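Local coordinates for predicted protein (PDB 4MEA) that hydrolyses epoxides as a secreted Cif virulence factor with an alpha/beta hydrolase fold, at residues L202-F207 with E225-Y230; K194-D199 with D234-A239; L179-G184 with K209-K214. One frame throughout, in Å; residues are numbered along the deposited sequence.

Interaction 1 (L202-F207 with E225-Y230); sequences LFFSYF and ELIEPY
F204 leaves helix 200-211 on the side that faces I227 of helix 220-227, and the two side chains run past one another in opposite directions. The overlap is closest at the root of the phenylalanine: its CB lies 3.3 Å from I227 CD1 and equally near I227 CG1, which is tight for two saturated carbons. I227 brings both branches to bear. With chi1 near -62°, CG1 stands beside the backbone N while CG2 takes the place anti to it; the ethyl branch then extends over the helix backbone, where CD1 ends 3.6 Å from S205 N. The methyl branch drops toward the ring, with CG2 4.0 Å from F204 CD2. S205 joins at the margin through OG, which also makes a weak hydrogen bond to N201 O.

At its far end the F204 ring meets Y230. Here CB does most of the touching, since Y230 CB sits 3.7 Å from F204 CE2 and just as close to CZ. The two side chains cross at about a right angle, and the rings, with centroids 5.5 Å apart and planes inclined by 42°, form neither a stack nor a T-shaped pair. Y230 then leads its phenol away to a hydrogen bond with S69 O. On one face of the F204 ring, F203 CD2 lies 4.1 Å above the centre, and F67 adds another aromatic neighbour. No hydrogen bond crosses between the segments, so shape and apolar burial define the contact. It packs helix 200-211 against helix 220-227 and the turn that follows it, within the helical cap that epoxide hydrolases of the alpha/beta hydrolase fold insert after the sixth strand, here 151-157.

Interaction 2 (K194-D199 with D234-A239); sequences KQIAND and DKLKAA
L236 reaches from helix 233-244 into the angle between I196 and A197 on helix 191-198, and nearly all of the contact hangs on its two methyl groups. CD1 does the deeper work. It comes 3.5 Å from A197 N and 3.7 Å from A197 CA, which means that it presses on the helix backbone itself, and it lies 3.9 Å from A197 CB. The extended leucine chain explains this reach: with chi2 at 167°, CD1 is carried on beyond CG, as far from its own backbone as the side chain allows. I196 supplies the other wall through its methyl branch, since I196 CG2 is 3.8 Å from L236 CD1 and 3.9 Å from CD2, touching both arms of the fork. The side chains themselves cross obliquely, and the contact buries 121 Å² in total.

Between the two segments the close packing is confined to these three residues. The backbones are closest at A197 and L236, yet their CA atoms remain 7.4 Å apart, a gap bridged by the leucine side chain. A197 is still partly exposed, and D234 and K237, on the other helix, are exposed to solvent. K194 points away and sends NZ to S8 OG of the second subunit, so the outer side of helix 191-198 serves the dimer.

Inward, F204 of helix 200-211 touches both I196 and L236, while F203 and F240 close in on I196. Helix 191-198 is thereby held between the second subunit and the two cap helices 200-211 and 233-244; the three helices of this chain belong to the insertion between sheet strands 151-157 and 267-272.

Interaction 3 (L179-G184 with K209-K214); sequences LGWHFG and KTYAGK
W181 NE1 donates a weak hydrogen bond to Y211 OH, 3.4 Å long and bent to 134° at the hydrogen, and this is the one polar link between the two segments. Both belong to the helical cap of the alpha/beta hydrolase fold, W181 on helix 181-185 and Y211 on helix 200-211. Y211 was modelled in two conformers, so the bond describes the conformer given here and need not hold in the other.

The phenol arrives end-on, its hydroxyl alone making the contact. Besides NE1, the oxygen lies 4.1 Å from W181 CE2 and slightly farther from CZ2, so NE1 is the nearest indole atom, and the hydroxyl approaches obliquely to the ring. A chi1 of 87° places W181 CG between the backbone N and the carbonyl carbon, and the indole swings from there toward Y211. Only 65 Å² is buried between the segments, consistent with two side chains meeting through few atoms.

Neighbours do much of the framing. F188 of the second subunit packs against both W181 and Y211, so the pair lies at the dimer interface. Behind Y211, the chain is tied to the core by G213 N and K214 N, which both bond to E310 OE1 on helix 307-323. Each ring is also backed by its own segment: H182 CB sits 4.2 Å above the centre of the W181 ring system, and T210 CG2 stands 3.7 Å above the centre of the Y211 ring.

All three contacts lie in the helical insertion between sheet strands 151-157 and 267-272. Along the chain the segments come in the order 179-184, 194-199, 202-207, 209-214, 225-230 and 234-239, so interaction 3 alternates with each of the others, while interaction 1 falls between the two halves of interaction 2. Interactions 1 and 2, centres 11 Å apart, touch directly, F204 CE2 lying 3.7 Å from I196 CG2, and form one continuous apolar core. Interaction 3 shares helix 200-211 with interaction 1, their centres 13 Å apart; from interaction 2 its centre is 17 Å away, without touching, nearest atoms about 7 Å apart. Each contact borders the second subunit, so the same cap helices also help form the dimer interface.

Interaction 1 (L202-F207 with E225-Y230)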
# COMPACT_ATOMS: atom_id res chain seq x y z
N LEU A 202 -2.56 -13.81 -9.95
CA LEU A 202 -3.29 -12.56 -10.07
C LEU A 202 -2.45 -11.39 -9.58
O LEU A 202 -2.26 -10.40 -10.31
CB LEU A 202 -4.62 -12.62 -9.29
CG LEU A 202 -5.41 -11.32 -9.10
CD1 LEU A 202 -5.85 -10.76 -10.45
CD2 LEU A 202 -6.62 -11.55 -8.19
N PHE A 203 -1.95 -11.48 -8.35
CA PHE A 203 -1.17 -10.38 -7.79
C PHE A 203 0.12 -10.10 -8.55
O PHE A 203 0.39 -8.96 -8.93
CB PHE A 203 -0.83 -10.59 -6.30
CG PHE A 203 -0.02 -9.44 -5.72
CD1 PHE A 203 -0.66 -8.31 -5.24
CD2 PHE A 203 1.37 -9.48 -5.70
CE1 PHE A 203 0.06 -7.24 -4.74
CE2 PHE A 203 2.11 -8.42 -5.19
CZ PHE A 203 1.45 -7.29 -4.71
N PHE A 204 0.95 -11.13 -8.74
CA PHE A 204 2.25 -10.94 -9.38
C PHE A 204 2.18 -10.60 -10.87
O PHE A 204 3.01 -9.83 -11.36
CB PHE A 204 3.15 -12.15 -9.15
CG PHE A 204 3.76 -12.20 -7.76
CD1 PHE A 204 4.85 -11.41 -7.44
CD2 PHE A 204 3.23 -13.04 -6.79
CE1 PHE A 204 5.42 -11.44 -6.16
CE2 PHE A 204 3.80 -13.09 -5.51
CZ PHE A 204 4.89 -12.29 -5.20
N SER A 205 1.23 -11.17 -11.60
CA SER A 205 1.07 -10.79 -13.01
C SER A 205 0.90 -9.28 -13.12
O SER A 205 1.56 -8.62 -13.94
CB SER A 205 -0.11 -11.51 -13.67
OG SER A 205 0.20 -12.88 -13.93
N TYR A 206 0.03 -8.72 -12.28
CA TYR A 206 -0.22 -7.28 -12.31
C TYR A 206 0.98 -6.50 -11.76
O TYR A 206 1.46 -5.55 -12.38
CB TYR A 206 -1.51 -6.94 -11.53
CG TYR A 206 -1.90 -5.49 -11.71
CD1 TYR A 206 -2.65 -5.09 -12.81
CD2 TYR A 206 -1.49 -4.52 -10.80
CE1 TYR A 206 -3.00 -3.77 -13.00
CE2 TYR A 206 -1.82 -3.20 -10.98
CZ TYR A 206 -2.57 -2.83 -12.08
OH TYR A 206 -2.90 -1.50 -12.24
N PHE A 207 1.48 -6.92 -10.60
CA PHE A 207 2.65 -6.29 -9.98
C PHE A 207 3.87 -6.26 -10.91
O PHE A 207 4.48 -5.21 -11.13
CB PHE A 207 2.99 -7.03 -8.68
CG PHE A 207 4.12 -6.41 -7.90
CD1 PHE A 207 3.87 -5.51 -6.88
CD2 PHE A 207 5.44 -6.76 -8.17
CE1 PHE A 207 4.92 -4.94 -6.15
CE2 PHE A 207 6.50 -6.22 -7.45
CZ PHE A 207 6.24 -5.30 -6.44
N GLU A 225 6.57 -19.00 -14.57
CA GLU A 225 7.93 -19.35 -14.12
C GLU A 225 8.46 -18.40 -13.04
O GLU A 225 9.13 -18.84 -12.11
CB GLU A 225 8.89 -19.36 -15.30
CG GLU A 225 8.59 -20.43 -16.31
CD GLU A 225 9.57 -20.44 -17.46
OE1 GLU A 225 10.57 -19.69 -17.39
OE2 GLU A 225 9.34 -21.20 -18.42
N LEU A 226 8.16 -17.11 -13.18
CA LEU A 226 8.56 -16.12 -12.19
C LEU A 226 7.75 -16.20 -10.90
O LEU A 226 8.25 -15.88 -9.82
CB LEU A 226 8.45 -14.70 -12.77
CG LEU A 226 9.44 -14.44 -13.91
CD1 LEU A 226 9.19 -13.09 -14.56
CD2 LEU A 226 10.85 -14.54 -13.36
N ILE A 227 6.50 -16.64 -11.01
CA ILE A 227 5.59 -16.61 -9.86
C ILE A 227 5.59 -17.91 -9.06
O ILE A 227 5.40 -17.90 -7.84
CB ILE A 227 4.17 -16.22 -10.30
CG1 ILE A 227 4.21 -14.80 -10.90
CG2 ILE A 227 3.21 -16.29 -9.12
CD1 ILE A 227 2.93 -14.37 -11.63
N GLU A 228 5.84 -19.03 -9.73
CA GLU A 228 5.91 -20.32 -9.04
C GLU A 228 6.77 -20.28 -7.78
O GLU A 228 6.41 -20.90 -6.77
CB GLU A 228 6.38 -21.44 -9.99
CG GLU A 228 6.46 -22.83 -9.34
CD GLU A 228 7.82 -23.14 -8.74
OE1 GLU A 228 8.79 -22.39 -9.00
OE2 GLU A 228 7.92 -24.15 -8.00
N PRO A 229 7.90 -19.54 -7.81
CA PRO A 229 8.75 -19.52 -6.61
C PRO A 229 8.13 -18.75 -5.44
O PRO A 229 8.61 -18.86 -4.31
CB PRO A 229 10.02 -18.81 -7.09
CG PRO A 229 10.03 -19.01 -8.57
CD PRO A 229 8.58 -18.92 -8.96
N TYR A 230 7.05 -18.02 -5.72
CA TYR A 230 6.38 -17.19 -4.71
C TYR A 230 4.92 -17.62 -4.54
O TYR A 230 4.05 -16.80 -4.25
CB TYR A 230 6.43 -15.70 -5.12
CG TYR A 230 7.81 -15.10 -5.01
CD1 TYR A 230 8.22 -14.48 -3.83
CD2 TYR A 230 8.71 -15.18 -6.07
CE1 TYR A 230 9.50 -13.94 -3.71
CE2 TYR A 230 9.99 -14.64 -5.96
CZ TYR A 230 10.38 -14.03 -4.79
OH TYR A 230 11.64 -13.50 -4.68

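Interaction 2 (K194-D199 with D234-A239)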
# COMPACT_ATOMS: atom_id res chain seq x y z
N LYS A 194 -1.36 -13.81 3.22
CA LYS A 194 -2.62 -14.54 3.09
C LYS A 194 -3.38 -14.21 1.80
O LYS A 194 -3.89 -15.11 1.12
CB LYS A 194 -3.51 -14.30 4.32
CG LYS A 194 -3.07 -15.07 5.58
CD LYS A 194 -4.07 -14.82 6.70
CE LYS A 194 -3.83 -15.71 7.90
NZ LYS A 194 -4.87 -15.48 8.91
N GLN A 195 -3.47 -12.92 1.46
CA GLN A 195 -4.23 -12.53 0.28
C GLN A 195 -3.54 -13.01 -1.00
O GLN A 195 -4.19 -13.52 -1.92
CB GLN A 195 -4.42 -11.02 0.23
CG GLN A 195 -5.41 -10.50 1.27
CD GLN A 195 -5.74 -9.04 1.08
OE1 GLN A 195 -4.87 -8.23 0.76
NE2 GLN A 195 -7.00 -8.69 1.27
N ILE A 196 -2.23 -12.84 -1.05
CA ILE A 196 -1.47 -13.22 -2.24
C ILE A 196 -1.42 -14.74 -2.40
O ILE A 196 -1.52 -15.25 -3.52
CB ILE A 196 -0.07 -12.57 -2.26
CG1 ILE A 196 -0.23 -11.05 -2.42
CG2 ILE A 196 0.76 -13.13 -3.41
CD1 ILE A 196 1.06 -10.24 -2.20
N ALA A 197 -1.30 -15.48 -1.29
CA ALA A 197 -1.29 -16.94 -1.38
C ALA A 197 -2.58 -17.47 -2.01
O ALA A 197 -2.58 -18.53 -2.64
CB ALA A 197 -1.07 -17.59 0.01
N ASN A 198 -3.68 -16.74 -1.84
CA ASN A 198 -4.94 -17.17 -2.44
C ASN A 198 -4.92 -17.16 -3.97
O ASN A 198 -5.58 -17.98 -4.62
CB ASN A 198 -6.13 -16.35 -1.91
CG ASN A 198 -7.44 -16.72 -2.61
OD1 ASN A 198 -7.85 -16.07 -3.58
ND2 ASN A 198 -8.08 -17.78 -2.13
N ASP A 199 -4.18 -16.22 -4.54
CA ASP A 199 -4.06 -16.15 -6.00
C ASP A 199 -2.78 -15.42 -6.37
O ASP A 199 -2.80 -14.24 -6.69
CB ASP A 199 -5.28 -15.42 -6.60
CG ASP A 199 -5.41 -15.62 -8.10
OD1 ASP A 199 -4.41 -16.01 -8.75
OD2 ASP A 199 -6.51 -15.36 -8.64
N ASP A 234 4.71 -20.09 2.78
CA ASP A 234 6.03 -20.07 3.41
C ASP A 234 6.99 -19.15 2.65
O ASP A 234 7.76 -18.41 3.26
CB ASP A 234 6.63 -21.47 3.57
CG ASP A 234 7.00 -22.11 2.24
OD1 ASP A 234 6.15 -22.09 1.32
OD2 ASP A 234 8.13 -22.63 2.12
N LYS A 235 6.93 -19.19 1.32
CA LYS A 235 7.79 -18.33 0.51
C LYS A 235 7.36 -16.86 0.63
O LYS A 235 8.20 -15.96 0.70
CB LYS A 235 7.80 -18.80 -0.94
CG LYS A 235 8.50 -20.15 -1.14
CD LYS A 235 10.02 -20.01 -0.90
CE LYS A 235 10.66 -21.36 -0.56
NZ LYS A 235 12.13 -21.22 -0.30
N LEU A 236 6.06 -16.61 0.64
CA LEU A 236 5.55 -15.25 0.81
C LEU A 236 5.86 -14.72 2.20
O LEU A 236 6.24 -13.57 2.36
CB LEU A 236 4.04 -15.21 0.55
CG LEU A 236 3.68 -15.45 -0.92
CD1 LEU A 236 2.19 -15.71 -1.06
CD2 LEU A 236 4.12 -14.25 -1.78
N LYS A 237 5.71 -15.57 3.22
CA LYS A 237 6.05 -15.14 4.58
C LYS A 237 7.50 -14.65 4.66
O LYS A 237 7.78 -13.59 5.22
CB LYS A 237 5.81 -16.27 5.59
CG LYS A 237 5.97 -15.83 7.04
CD LYS A 237 5.77 -17.00 8.00
CE LYS A 237 5.78 -16.53 9.45
NZ LYS A 237 5.27 -17.57 10.38
N ALA A 238 8.42 -15.42 4.09
CA ALA A 238 9.83 -15.03 4.04
C ALA A 238 10.03 -13.72 3.27
O ALA A 238 10.69 -12.80 3.76
CB ALA A 238 10.64 -16.13 3.39
N ALA A 239 9.46 -13.63 2.07
CA ALA A 239 9.56 -12.40 1.30
C ALA A 239 9.13 -11.19 2.12
O ALA A 239 9.80 -10.16 2.14
CB ALA A 239 8.71 -12.50 0.03

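Interaction 3 (L179-G184 with K209-K214)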
# COMPACT_ATOMS: atom_id res chain seq x y z
N LEU A 179 5.93 4.71 -4.78
CA LEU A 179 7.01 3.82 -4.34
C LEU A 179 6.83 3.32 -2.91
O LEU A 179 7.26 2.21 -2.56
CB LEU A 179 8.36 4.56 -4.45
CG LEU A 179 9.60 3.80 -3.99
CD1 LEU A 179 9.80 2.53 -4.80
CD2 LEU A 179 10.83 4.70 -4.09
N GLY A 180 6.19 4.13 -2.08
CA GLY A 180 6.02 3.77 -0.69
C GLY A 180 4.97 2.72 -0.37
O GLY A 180 5.07 2.05 0.66
N TRP A 181 3.96 2.57 -1.23
CA TRP A 181 2.77 1.80 -0.82
C TRP A 181 3.08 0.34 -0.50
O TRP A 181 2.59 -0.20 0.50
CB TRP A 181 1.59 1.93 -1.81
CG TRP A 181 1.57 0.95 -2.97
CD1 TRP A 181 1.97 1.20 -4.26
CD2 TRP A 181 1.10 -0.41 -2.96
NE1 TRP A 181 1.81 0.07 -5.04
CE2 TRP A 181 1.27 -0.93 -4.27
CE3 TRP A 181 0.56 -1.25 -1.97
CZ2 TRP A 181 0.93 -2.24 -4.60
CZ3 TRP A 181 0.22 -2.55 -2.31
CH2 TRP A 181 0.40 -3.03 -3.62
N HIS A 182 3.92 -0.31 -1.30
CA HIS A 182 4.16 -1.72 -1.04
C HIS A 182 4.97 -1.95 0.24
O HIS A 182 4.85 -3.00 0.86
CB HIS A 182 4.77 -2.43 -2.25
CG HIS A 182 6.24 -2.20 -2.42
ND1 HIS A 182 6.76 -1.02 -2.89
CD2 HIS A 182 7.30 -3.01 -2.19
CE1 HIS A 182 8.07 -1.10 -2.94
NE2 HIS A 182 8.43 -2.30 -2.52
N PHE A 183 5.78 -0.98 0.66
CA PHE A 183 6.53 -1.15 1.91
C PHE A 183 5.55 -1.26 3.08
O PHE A 183 5.82 -1.95 4.07
CB PHE A 183 7.53 -0.02 2.14
CG PHE A 183 8.66 0.03 1.14
CD1 PHE A 183 9.71 -0.88 1.20
CD2 PHE A 183 8.70 1.01 0.16
CE1 PHE A 183 10.76 -0.83 0.29
CE2 PHE A 183 9.75 1.06 -0.75
CZ PHE A 183 10.78 0.14 -0.68
N GLY A 184 4.40 -0.59 2.96
CA GLY A 184 3.36 -0.67 3.98
C GLY A 184 2.53 -1.94 3.87
O GLY A 184 2.34 -2.66 4.85
N LYS A 209 4.08 -6.78 -14.29
CA LYS A 209 3.85 -5.97 -15.49
C LYS A 209 3.87 -4.46 -15.18
O LYS A 209 4.40 -3.67 -15.95
CB LYS A 209 2.57 -6.38 -16.20
CG LYS A 209 2.74 -7.56 -17.15
CD LYS A 209 1.43 -7.85 -17.84
CE LYS A 209 1.60 -8.82 -18.98
NZ LYS A 209 0.28 -9.05 -19.63
N THR A 210 3.32 -4.07 -14.03
CA THR A 210 3.29 -2.66 -13.63
C THR A 210 4.68 -2.04 -13.58
O THR A 210 4.90 -0.93 -14.05
CB THR A 210 2.62 -2.48 -12.24
OG1 THR A 210 1.21 -2.71 -12.36
CG2 THR A 210 2.83 -1.06 -11.71
N TYR A 211 5.62 -2.78 -13.01
CA TYR A 211 6.94 -2.19 -12.85
C TYR A 211 7.85 -2.47 -14.04
O TYR A 211 8.96 -1.95 -14.11
CB TYR A 211 7.54 -2.58 -11.49
CG TYR A 211 6.58 -2.23 -10.37
CD1 TYR A 211 6.35 -0.90 -10.02
CD2 TYR A 211 5.89 -3.21 -9.70
CE1 TYR A 211 5.46 -0.57 -9.01
CE2 TYR A 211 4.99 -2.89 -8.69
CZ TYR A 211 4.79 -1.58 -8.35
OH TYR A 211 3.91 -1.28 -7.35
N ALA A 212 7.33 -3.20 -15.03
CA ALA A 212 8.03 -3.37 -16.30
C ALA A 212 7.89 -2.15 -17.22
O ALA A 212 6.85 -1.49 -17.24
CB ALA A 212 7.55 -4.62 -17.02
N GLY A 213 8.94 -1.85 -17.98
CA GLY A 213 8.83 -0.90 -19.06
C GLY A 213 8.44 -1.63 -20.34
O GLY A 213 7.58 -1.18 -21.09
N LYS A 214 9.07 -2.77 -20.58
CA LYS A 214 8.73 -3.59 -21.74
C LYS A 214 7.76 -4.71 -21.33
O LYS A 214 8.18 -5.83 -21.06
CB LYS A 214 9.99 -4.16 -22.39
CG LYS A 214 11.00 -3.10 -22.84
CD LYS A 214 11.95 -3.67 -23.87
CE LYS A 214 12.91 -2.61 -24.41
NZ LYS A 214 14.06 -2.36 -23.50